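Local coordinates for protein nucleoporin nup120 (Schizosaccharomyces pombe, PDB 4GQ2) that serves as a structural constituent of the nuclear pore complex, whose nucleoporins can also act as docking partners for transiently associated nuclear transport factors, at residues V476-I481 with Y500-R505. Residues are numbered along the deposited sequence; the frame is centred on the assembly and turned at random.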
loop_
_atom_site.group_PDB
_atom_site.type_symbol
_atom_site.label_atom_id
_atom_site.label_comp_id
_atom_site.label_asym_id
_atom_site.label_seq_id
_atom_site.Cartn_x
_atom_site.Cartn_y
_atom_site.Cartn_z
ATOM N N VAL A 476 3.852 15.035 14.649
ATOM C CA VAL A 476 2.718 15.908 14.987
ATOM C C VAL A 476 2.881 16.515 16.387
ATOM O O VAL A 476 2.474 17.645 16.624
ATOM C CB VAL A 476 1.359 15.175 14.797
ATOM C CG1 VAL A 476 0.185 15.985 15.337
ATOM C CG2 VAL A 476 1.133 14.898 13.321
ATOM N N SER A 477 3.514 15.776 17.296
ATOM C CA SER A 477 3.704 16.226 18.678
ATOM C C SER A 477 4.776 17.312 18.835
ATOM O O SER A 477 4.747 18.063 19.797
ATOM C CB SER A 477 4.045 15.040 19.580
ATOM O OG SER A 477 5.346 14.568 19.294
ATOM N N THR A 478 5.718 17.384 17.898
ATOM C CA THR A 478 6.785 18.383 17.974
ATOM C C THR A 478 6.383 19.726 17.382
ATOM O O THR A 478 7.042 20.733 17.632
ATOM C CB THR A 478 8.093 17.925 17.279
ATOM O OG1 THR A 478 7.832 17.594 15.910
ATOM C CG2 THR A 478 8.711 16.733 17.988
ATOM N N ILE A 479 5.315 19.750 16.591
ATOM C CA ILE A 479 4.962 20.969 15.866
ATOM C C ILE A 479 3.830 21.726 16.541
ATOM O O ILE A 479 2.743 21.193 16.746
ATOM C CB ILE A 479 4.651 20.695 14.373
ATOM C CG1 ILE A 479 5.733 19.802 13.743
ATOM C CG2 ILE A 479 4.517 21.998 13.602
ATOM C CD1 ILE A 479 7.160 20.294 13.932
ATOM N N GLN A 480 4.100 22.981 16.881
ATOM C CA GLN A 480 3.163 23.788 17.649
ATOM C C GLN A 480 2.437 24.788 16.768
ATOM O O GLN A 480 3.035 25.407 15.893
ATOM C CB GLN A 480 3.895 24.510 18.784
ATOM C CG GLN A 480 4.555 23.573 19.786
ATOM C CD GLN A 480 5.308 24.303 20.884
ATOM O OE1 GLN A 480 5.404 25.536 20.887
ATOM N NE2 GLN A 480 5.850 23.541 21.828
ATOM N N ILE A 481 1.135 24.919 17.003
ATOM C CA ILE A 481 0.303 25.874 16.295
ATOM C C ILE A 481 0.238 27.189 17.076
ATOM O O ILE A 481 0.037 27.198 18.297
ATOM C CB ILE A 481 -1.110 25.304 16.013
ATOM C CG1 ILE A 481 -1.893 26.235 15.083
ATOM C CG2 ILE A 481 -1.870 25.027 17.308
ATOM C CD1 ILE A 481 -3.174 25.637 14.534
ATOM N N TYR A 500 5.391 20.543 7.411
ATOM C CA TYR A 500 5.991 20.054 6.166
ATOM C C TYR A 500 7.491 19.849 6.341
ATOM O O TYR A 500 8.032 18.796 5.976
ATOM C CB TYR A 500 5.721 21.033 5.008
ATOM C CG TYR A 500 6.238 20.561 3.662
ATOM C CD1 TYR A 500 7.589 20.674 3.328
ATOM C CD2 TYR A 500 5.378 19.985 2.731
ATOM C CE1 TYR A 500 8.067 20.222 2.108
ATOM C CE2 TYR A 500 5.843 19.544 1.503
ATOM C CZ TYR A 500 7.185 19.668 1.194
ATOM O OH TYR A 500 7.639 19.216 -0.024
ATOM N N ASN A 501 8.156 20.855 6.910
ATOM C CA ASN A 501 9.613 20.830 7.089
ATOM C C ASN A 501 10.086 19.754 8.056
ATOM O O ASN A 501 11.147 19.153 7.856
ATOM C CB ASN A 501 10.135 22.203 7.538
ATOM C CG ASN A 501 9.971 23.278 6.471
ATOM O OD1 ASN A 501 9.727 22.990 5.294
ATOM N ND2 ASN A 501 10.114 24.526 6.882
ATOM N N GLU A 502 9.312 19.513 9.106
ATOM C CA GLU A 502 9.639 18.428 10.021
ATOM C C GLU A 502 9.550 17.072 9.309
ATOM O O GLU A 502 10.451 16.240 9.429
ATOM C CB GLU A 502 8.756 18.467 11.272
ATOM C CG GLU A 502 9.215 17.536 12.392
ATOM C CD GLU A 502 10.581 17.884 12.977
ATOM O OE1 GLU A 502 10.964 17.261 13.984
ATOM O OE2 GLU A 502 11.280 18.769 12.451
ATOM N N TRP A 503 8.475 16.857 8.558
ATOM C CA TRP A 503 8.352 15.634 7.752
ATOM C C TRP A 503 9.515 15.506 6.811
ATOM O O TRP A 503 10.139 14.451 6.732
ATOM C CB TRP A 503 7.046 15.628 6.978
ATOM C CG TRP A 503 5.846 15.155 7.761
ATOM C CD1 TRP A 503 4.781 15.914 8.228
ATOM C CD2 TRP A 503 5.543 13.785 8.178
ATOM N NE1 TRP A 503 3.869 15.129 8.886
ATOM C CE2 TRP A 503 4.265 13.844 8.890
ATOM C CE3 TRP A 503 6.177 12.553 8.030
ATOM C CZ2 TRP A 503 3.672 12.711 9.432
ATOM C CZ3 TRP A 503 5.570 11.421 8.575
ATOM C CH2 TRP A 503 4.349 11.499 9.259
ATOM N N GLU A 504 9.844 16.591 6.108
ATOM C CA GLU A 504 10.991 16.599 5.214
ATOM C C GLU A 504 12.299 16.180 5.885
ATOM O O GLU A 504 13.036 15.347 5.337
ATOM C CB GLU A 504 11.170 17.957 4.547
ATOM C CG GLU A 504 12.325 17.979 3.553
ATOM C CD GLU A 504 12.212 19.108 2.556
ATOM O OE1 GLU A 504 12.081 20.274 2.992
ATOM O OE2 GLU A 504 12.259 18.825 1.339
ATOM N N ARG A 505 12.580 16.741 7.059
ATOM C CA ARG A 505 13.804 16.397 7.790
ATOM C C ARG A 505 13.835 14.914 8.104
ATOM O O ARG A 505 14.860 14.253 7.932
ATOM C CB ARG A 505 13.917 17.184 9.098
ATOM C CG ARG A 505 14.398 18.609 8.928
ATOM C CD ARG A 505 14.409 19.365 10.253
ATOM N NE ARG A 505 14.271 20.796 9.997
ATOM C CZ ARG A 505 13.181 21.515 10.259
ATOM N NH1 ARG A 505 12.118 20.958 10.838
ATOM N NH2 ARG A 505 13.169 22.809 9.958
#
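The end methyl of Ile479 and the aliphatic stem of Glu502 carry this small contact, with CD1 of Ile479 lying 3.6 Å from Glu502 CB and 3.8 Å from Glu502 CG. In Ile479, chi1 (-47°) puts CG1 beside the backbone N and chi2 (-52°) turns CD1 to the Glu502 stem; the side chain also packs on Tyr495, Leu498 and Leu499, one to two turns earlier on the helix of Glu502. Thr478 meets the same glutamate more loosely and nearly at right angles, its OG1 3.7 Å from Glu502 OE1. At that distance it is no hydrogen bond; the hydroxyl is instead bonded to the carbonyl O of Ile475. Helices 464-478 and 492-515 lie against each other in the helical part between propeller strands 390-395 and 520-525, with Trp503 packing on Val471, Leu472 and Ile475. Bent at chi2, Glu502 directs its carboxylate to Arg505 one turn on, where Arg505 NH1 donates a 2.8 Å hydrogen bond to Glu502 OE2 within a salt bridge. OE2 lies at the guanidinium edge, close to its plane, but the N-H...O angle is only 138°. Val476, Ser477, Gln480 and Ile481 pack on another protein's chain, to which Ile481 also makes backbone hydrogen bonds.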